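Local coordinates for protein DNA polymerase III subunit delta (Bacillus subtilis, PDB 3ZH9) that probably acts as the wrench that opens the beta dimer, within the complex that uses ATP to load this sliding ring onto primed DNA for replication, at residues W6-K10 with K11-H15; A171-L174 with V175-V178; I307-Q310 with L311-M314. All blocks are in the same frame, centred on the assembly; numbering follows the deposited sequence.

Interaction 1: residues W6-K10 with K11-H15; sequences WKSLK and KGEVH
Ser8 and Glu13 close the end of a helix where the chain turns over on itself, and most of what joins W6-K10 to K11-H15 is backbone hydrogen bonding. Glu13 N reaches Ser8 O at 2.9 Å, and Gly12 N reaches Leu9 O at 3.1 Å. These two bonds, with the positive phi of Gly12 (85°), make a Schellman motif. Glycine suits the turn because any CB at these angles would jam against the carbonyl oxygen of Lys11. Ser8 O is gripped twice: Lys11 N, 2.9 Å away, stands above the carbonyl plane, on the face opposite to that approached by Glu13 N. The same Lys11 N also makes a weak bond to Lys7 O.

Aliphatic carbons pad this polar knot. CB of Glu13 lies 3.4 Å from Ser8 O. With CG of Lys11 anti to the carbonyl carbon (chi1 -71°), that methylene rests 3.6 Å from Lys7 O, while bends at chi3 and chi4 shape the rest of the chain. Lysine and glutamate suit a turn at the surface, where their charged ends can meet polar partners: Lys11 NZ and Glu13 OE2 both hydrogen-bond a glycerol, probably from the crystallisation liquor. Ser8 OG sits 3.6 Å from Glu13 OE1, but its hydrogen bond is to Asp4 O, one turn back along the helix.

The apolar contact lies on another side of the turn: Leu9 CD2 meets Val14 CG2 at 4.0 Å, the two side chains crossing at about a right angle. Both also lean on helix 25-39, Leu9 on Arg34 and Ile35, Val14 on Thr38. The motif thus ends helix 2-10 and leads the chain beside that helix into strand 17-21 of the parallel sheet.

Interaction 2: residues A171-L174 with V175-V178; sequences AEHL and VLLV
Leu177 lays its CG over one face of the His173 ring, 4.2 Å from the ring centroid and 23° off its normal, a CH-pi contact shifted toward the rim. The ring is carried there by chi1 of -165°, which sets its CG opposite the backbone N and swings it along the helix toward the next turn. Leu176 touches the same ring obliquely through CD2, so the leucines three and four residues on both meet one flat group, Leu177 alone of the two lying over a face. With an alanine here, Leu177 and Leu176 would probably lose the ring they lean on, and a gap would open toward helix 204-210.

On another side, Leu174 CD1 meets Val178 CG1 more loosely, at 4.3 Å, while Val178 CG2 lies 3.5 Å from Leu174 O. Val175 sets CG2 3.3 Å from Ala171 O, one turn earlier, the branched valine covering that carbonyl.

Behind these contacts stands the backbone. Helical hydrogen bonds run from Val175 N to Ala171 O (3.0 Å), Leu176 N to Glu172 O, Leu177 N to His173 O and Val178 N to Leu174 O, the last although Val178 has already left helical angles. They fix the spacing that brings residues three and four apart onto one side.

Small or branched apolar residues suit the other sides, where neighbours press close. Ala171 and Val175 face helix 148-160, Leu174 and Val178 face helix 182-195, and His173 and Leu177 rest on Val207 of helix 204-210, so the end of helix 168-177 is wedged among three helices.

Interaction 3: residues I307-Q310 with L311-M314; sequences IIEQ and LAVM
Leu311 lies against Ile307, one turn earlier on the same helix, and its side chain can be followed outward atom by atom. CB sits 3.6 Å from Ile308 O. CG, anti to the carbonyl carbon (chi1 -70°), leans back along the helix and comes 3.5 Å from Ile307 O, the carbonyl that also accepts Leu311 N at 3.0 Å. Of the two tip methyls, CD1 turns to Ile307 and meets its CG2 at 3.9 Å. The two chains run side by side and point the same way, so leucine and isoleucine together offer one apolar patch.

A different side carries Glu309 and Val313, which cross there at an angle. The glutamate bends at chi2 (61°), folding its carboxylate forward over the next turn so that OE2 lies 3.6 Å from Val313 CG2; OE1 is 4.0 Å from Ala312 CB. A charged residue suits this exposed position, and the short side chains of Ala312 and Val313 leave room for its carboxylate to lie over them.

The backbone bonds Val313 N to Glu309 O and Met314 N to Gln310 O continue the regular alpha-helix. Ile307, Leu311 and Met314 pack against helices 248-269 and 325-338, meeting among others Phe259, Ile255 and Phe332. A buried apolar side and an exposed one carrying Glu309 are consistent with an amphipathic helix in the all-helical C-terminal domain, the part that in related loader subunits forms the collar.

In the fold
The three contacts come one after another along the chain and nowhere touch. Interaction 1 ends the first helix, beside the parallel sheet of the N-terminal, P-loop-NTPase-like part; interaction 2 lies among the helices that follow that sheet; interaction 3 belongs to the C-terminal helical domain. Centre to centre, interaction 2 is about 29 Å from interaction 1 and about 31 Å from interaction 3, while the outer two are about 52 Å apart on opposite sides of the chain's centre. The bound molecules are separate too: the glycerol belongs to interaction 1, whereas a sulfate, probably from the crystallisation liquor, lies about 3 Å from the His173 side chain (nearest atoms) in interaction 2.

Interaction 1: residues W6-K10 with K11-H15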
loop_
_atom_site.group_PDB
_atom_site.type_symbol
_atom_site.label_atom_id
_atom_site.label_comp_id
_atom_site.label_asym_id
_atom_site.label_seq_id
_atom_site.Cartn_x
_atom_site.Cartn_y
_atom_site.Cartn_z
ATOM N N TRP A 6 1.908 7.312 -15.969
ATOM C CA TRP A 6 2.024 6.033 -16.677
ATOM C C TRP A 6 1.739 6.181 -18.160
ATOM O O TRP A 6 2.468 5.655 -18.995
ATOM C CB TRP A 6 1.125 4.950 -16.064
ATOM C CG TRP A 6 1.517 4.563 -14.654
ATOM C CD1 TRP A 6 2.536 5.090 -13.904
ATOM C CD2 TRP A 6 0.884 3.573 -13.829
ATOM N NE1 TRP A 6 2.575 4.492 -12.665
ATOM C CE2 TRP A 6 1.569 3.558 -12.595
ATOM C CE3 TRP A 6 -0.191 2.698 -14.016
ATOM C CZ2 TRP A 6 1.216 2.695 -11.557
ATOM C CZ3 TRP A 6 -0.541 1.840 -12.978
ATOM C CH2 TRP A 6 0.157 1.847 -11.769
ATOM N N LYS A 7 0.681 6.914 -18.483
ATOM C CA LYS A 7 0.320 7.181 -19.868
ATOM C C LYS A 7 1.396 8.001 -20.594
ATOM O O LYS A 7 1.718 7.722 -21.748
ATOM C CB LYS A 7 -1.021 7.910 -19.908
ATOM C CG LYS A 7 -1.648 8.055 -21.278
ATOM C CD LYS A 7 -2.988 8.773 -21.146
ATOM C CE LYS A 7 -3.729 8.860 -22.471
ATOM N NZ LYS A 7 -4.180 7.523 -22.953
ATOM N N SER A 8 1.949 9.002 -19.915
ATOM C CA SER A 8 3.036 9.816 -20.479
ATOM C C SER A 8 4.246 8.960 -20.870
ATOM O O SER A 8 4.782 9.088 -21.970
ATOM C CB SER A 8 3.505 10.876 -19.476
ATOM O OG SER A 8 2.563 11.909 -19.383
ATOM N N LEU A 9 4.669 8.093 -19.955
ATOM C CA LEU A 9 5.830 7.249 -20.189
ATOM C C LEU A 9 5.624 6.404 -21.436
ATOM O O LEU A 9 6.552 6.218 -22.223
ATOM C CB LEU A 9 6.103 6.347 -18.985
ATOM C CG LEU A 9 6.569 7.069 -17.724
ATOM C CD1 LEU A 9 6.760 6.082 -16.589
ATOM C CD2 LEU A 9 7.879 7.813 -18.022
ATOM N N LYS A 10 4.399 5.909 -21.610
ATOM C CA LYS A 10 4.062 5.091 -22.761
ATOM C C LYS A 10 4.031 5.880 -24.066
ATOM O O LYS A 10 4.160 5.298 -25.136
ATOM C CB LYS A 10 2.724 4.372 -22.542
ATOM C CG LYS A 10 2.800 3.170 -21.600
ATOM C CD LYS A 10 1.443 2.468 -21.464
ATOM C CE LYS A 10 1.592 1.085 -20.830
ATOM N NZ LYS A 10 0.287 0.379 -20.643
ATOM N N LYS A 11 3.849 7.195 -23.991
ATOM C CA LYS A 11 3.873 8.026 -25.200
ATOM C C LYS A 11 5.290 8.472 -25.545
ATOM O O LYS A 11 5.514 9.177 -26.529
ATOM C CB LYS A 11 2.953 9.245 -25.065
ATOM C CG LYS A 11 1.469 8.881 -25.102
ATOM C CD LYS A 11 0.568 10.096 -25.020
ATOM C CE LYS A 11 0.695 10.988 -26.251
ATOM N NZ LYS A 11 0.186 10.336 -27.492
ATOM N N GLY A 12 6.251 8.047 -24.745
ATOM C CA GLY A 12 7.616 8.458 -24.984
ATOM C C GLY A 12 7.905 9.799 -24.345
ATOM O O GLY A 12 8.919 10.416 -24.630
ATOM N N GLU A 13 7.025 10.245 -23.456
ATOM C CA GLU A 13 7.251 11.502 -22.761
ATOM C C GLU A 13 7.922 11.241 -21.422
ATOM O O GLU A 13 7.269 10.863 -20.435
ATOM C CB GLU A 13 5.934 12.260 -22.596
ATOM C CG GLU A 13 5.268 12.564 -23.931
ATOM C CD GLU A 13 3.817 13.020 -23.794
ATOM O OE1 GLU A 13 3.349 13.276 -22.666
ATOM O OE2 GLU A 13 3.142 13.124 -24.831
ATOM N N VAL A 14 9.241 11.401 -21.400
ATOM C CA VAL A 14 10.005 11.174 -20.182
ATOM C C VAL A 14 10.737 12.458 -19.859
ATOM O O VAL A 14 11.494 12.956 -20.682
ATOM C CB VAL A 14 11.018 10.011 -20.328
ATOM C CG1 VAL A 14 11.541 9.585 -18.942
ATOM C CG2 VAL A 14 10.363 8.836 -21.028
ATOM N N HIS A 15 10.482 13.004 -18.674
ATOM C CA HIS A 15 11.019 14.303 -18.320
ATOM C C HIS A 15 12.292 14.184 -17.477
ATOM O O HIS A 15 12.579 13.133 -16.937
ATOM C CB HIS A 15 9.918 15.143 -17.660
ATOM C CG HIS A 15 8.659 15.188 -18.485
ATOM N ND1 HIS A 15 8.617 15.749 -19.747
ATOM C CD2 HIS A 15 7.419 14.688 -18.255
ATOM C CE1 HIS A 15 7.398 15.621 -20.244
ATOM N NE2 HIS A 15 6.653 14.978 -19.360
#

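Interaction 2: residues A171-L174 with V175-V178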
loop_
_atom_site.group_PDB
_atom_site.type_symbol
_atom_site.label_atom_id
_atom_site.label_comp_id
_atom_site.label_asym_id
_atom_site.label_seq_id
_atom_site.Cartn_x
_atom_site.Cartn_y
_atom_site.Cartn_z
ATOM N N ALA A 171 -16.195 -3.407 -9.841
ATOM C CA ALA A 171 -15.031 -2.787 -9.224
ATOM C C ALA A 171 -15.134 -2.738 -7.699
ATOM O O ALA A 171 -14.167 -3.010 -6.988
ATOM C CB ALA A 171 -14.835 -1.364 -9.782
ATOM N N GLU A 172 -16.305 -2.366 -7.203
ATOM C CA GLU A 172 -16.536 -2.318 -5.774
ATOM C C GLU A 172 -16.397 -3.705 -5.172
ATOM O O GLU A 172 -15.881 -3.870 -4.073
ATOM C CB GLU A 172 -17.931 -1.758 -5.477
ATOM C CG GLU A 172 -18.004 -0.241 -5.631
ATOM C CD GLU A 172 -19.418 0.302 -5.519
ATOM O OE1 GLU A 172 -20.371 -0.476 -5.743
ATOM O OE2 GLU A 172 -19.568 1.509 -5.209
ATOM N N HIS A 173 -16.881 -4.703 -5.889
ATOM C CA HIS A 173 -16.791 -6.064 -5.383
ATOM C C HIS A 173 -15.340 -6.544 -5.335
ATOM O O HIS A 173 -14.917 -7.204 -4.387
ATOM C CB HIS A 173 -17.625 -7.020 -6.217
ATOM C CG HIS A 173 -17.854 -8.332 -5.539
ATOM N ND1 HIS A 173 -17.388 -9.524 -6.044
ATOM C CD2 HIS A 173 -18.460 -8.628 -4.365
ATOM C CE1 HIS A 173 -17.720 -10.509 -5.222
ATOM N NE2 HIS A 173 -18.372 -9.990 -4.198
ATOM N N LEU A 174 -14.576 -6.186 -6.356
ATOM C CA LEU A 174 -13.165 -6.535 -6.410
ATOM C C LEU A 174 -12.434 -5.936 -5.212
ATOM O O LEU A 174 -11.684 -6.615 -4.515
ATOM C CB LEU A 174 -12.542 -6.031 -7.724
ATOM C CG LEU A 174 -11.014 -6.208 -7.755
ATOM C CD1 LEU A 174 -10.656 -7.650 -7.448
ATOM C CD2 LEU A 174 -10.468 -5.815 -9.102
ATOM N N VAL A 175 -12.665 -4.652 -4.986
ATOM C CA VAL A 175 -12.060 -3.947 -3.863
ATOM C C VAL A 175 -12.420 -4.591 -2.516
ATOM O O VAL A 175 -11.582 -4.722 -1.632
ATOM C CB VAL A 175 -12.461 -2.453 -3.896
ATOM C CG1 VAL A 175 -12.130 -1.734 -2.560
ATOM C CG2 VAL A 175 -11.795 -1.773 -5.073
ATOM N N LEU A 176 -13.668 -5.005 -2.367
ATOM C CA LEU A 176 -14.095 -5.739 -1.176
ATOM C C LEU A 176 -13.305 -7.047 -0.987
ATOM O O LEU A 176 -12.867 -7.371 0.120
ATOM C CB LEU A 176 -15.589 -6.074 -1.286
ATOM C CG LEU A 176 -16.160 -7.036 -0.234
ATOM C CD1 LEU A 176 -16.445 -6.294 1.055
ATOM C CD2 LEU A 176 -17.432 -7.707 -0.733
ATOM N N LEU A 177 -13.151 -7.800 -2.073
ATOM C CA LEU A 177 -12.569 -9.134 -2.019
ATOM C C LEU A 177 -11.112 -9.102 -1.582
ATOM O O LEU A 177 -10.640 -10.005 -0.900
ATOM C CB LEU A 177 -12.675 -9.827 -3.387
ATOM C CG LEU A 177 -14.056 -10.336 -3.813
ATOM C CD1 LEU A 177 -14.022 -10.773 -5.275
ATOM C CD2 LEU A 177 -14.541 -11.466 -2.915
ATOM N N VAL A 178 -10.388 -8.067 -1.987
ATOM C CA VAL A 178 -8.970 -8.033 -1.683
ATOM C C VAL A 178 -8.699 -7.073 -0.541
ATOM O O VAL A 178 -7.545 -6.711 -0.281
ATOM C CB VAL A 178 -8.114 -7.697 -2.925
ATOM C CG1 VAL A 178 -8.366 -8.754 -4.018
ATOM C CG2 VAL A 178 -8.407 -6.291 -3.427
#

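Interaction 3: residues I307-Q310 with L311-M314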
loop_
_atom_site.group_PDB
_atom_site.type_symbol
_atom_site.label_atom_id
_atom_site.label_comp_id
_atom_site.label_asym_id
_atom_site.label_seq_id
_atom_site.Cartn_x
_atom_site.Cartn_y
_atom_site.Cartn_z
ATOM N N ILE A 307 -10.252 -10.794 24.892
ATOM C CA ILE A 307 -10.092 -11.539 23.651
ATOM C C ILE A 307 -8.613 -11.601 23.290
ATOM O O ILE A 307 -8.082 -12.655 22.961
ATOM C CB ILE A 307 -10.937 -10.936 22.505
ATOM C CG1 ILE A 307 -12.422 -11.269 22.733
ATOM C CG2 ILE A 307 -10.478 -11.485 21.145
ATOM C CD1 ILE A 307 -13.406 -10.407 21.909
ATOM N N ILE A 308 -7.947 -10.464 23.393
ATOM C CA ILE A 308 -6.537 -10.392 23.092
ATOM C C ILE A 308 -5.712 -11.352 23.975
ATOM O O ILE A 308 -4.881 -12.091 23.461
ATOM C CB ILE A 308 -6.019 -8.928 23.183
ATOM C CG1 ILE A 308 -6.505 -8.143 21.962
ATOM C CG2 ILE A 308 -4.492 -8.891 23.286
ATOM C CD1 ILE A 308 -6.518 -6.650 22.154
ATOM N N GLU A 309 -5.950 -11.350 25.284
ATOM C CA GLU A 309 -5.215 -12.239 26.175
ATOM C C GLU A 309 -5.535 -13.716 25.883
ATOM O O GLU A 309 -4.639 -14.546 25.849
ATOM C CB GLU A 309 -5.471 -11.883 27.648
ATOM C CG GLU A 309 -4.854 -12.870 28.658
ATOM C CD GLU A 309 -3.333 -12.968 28.568
ATOM O OE1 GLU A 309 -2.714 -12.154 27.854
ATOM O OE2 GLU A 309 -2.750 -13.860 29.221
ATOM N N GLN A 310 -6.807 -14.035 25.655
ATOM C CA GLN A 310 -7.176 -15.379 25.220
ATOM C C GLN A 310 -6.354 -15.811 24.008
ATOM O O GLN A 310 -5.897 -16.956 23.926
ATOM C CB GLN A 310 -8.666 -15.447 24.867
ATOM C CG GLN A 310 -9.592 -15.445 26.067
ATOM C CD GLN A 310 -11.060 -15.349 25.667
ATOM O OE1 GLN A 310 -11.381 -15.035 24.528
ATOM N NE2 GLN A 310 -11.952 -15.622 26.610
ATOM N N LEU A 311 -6.159 -14.899 23.062
ATOM C CA LEU A 311 -5.390 -15.248 21.871
ATOM C C LEU A 311 -3.900 -15.433 22.140
ATOM O O LEU A 311 -3.266 -16.262 21.505
ATOM C CB LEU A 311 -5.622 -14.257 20.732
ATOM C CG LEU A 311 -7.019 -14.329 20.101
ATOM C CD1 LEU A 311 -7.349 -13.032 19.342
ATOM C CD2 LEU A 311 -7.152 -15.553 19.192
ATOM N N ALA A 312 -3.339 -14.669 23.078
ATOM C CA ALA A 312 -1.926 -14.838 23.429
ATOM C C ALA A 312 -1.728 -16.185 24.104
ATOM O O ALA A 312 -0.743 -16.882 23.853
ATOM C CB ALA A 312 -1.442 -13.709 24.350
ATOM N N VAL A 313 -2.669 -16.551 24.966
ATOM C CA VAL A 313 -2.621 -17.856 25.602
ATOM C C VAL A 313 -2.690 -18.948 24.542
ATOM O O VAL A 313 -1.919 -19.905 24.584
ATOM C CB VAL A 313 -3.744 -18.058 26.648
ATOM C CG1 VAL A 313 -3.742 -19.512 27.142
ATOM C CG2 VAL A 313 -3.558 -17.108 27.833
ATOM N N MET A 314 -3.597 -18.802 23.581
ATOM C CA MET A 314 -3.739 -19.821 22.541
ATOM C C MET A 314 -2.463 -19.944 21.721
ATOM O O MET A 314 -2.057 -21.044 21.332
ATOM C CB MET A 314 -4.912 -19.500 21.623
ATOM C CG MET A 314 -5.114 -20.539 20.528
ATOM S SD MET A 314 -6.418 -20.016 19.401
ATOM C CE MET A 314 -7.769 -19.855 20.563
#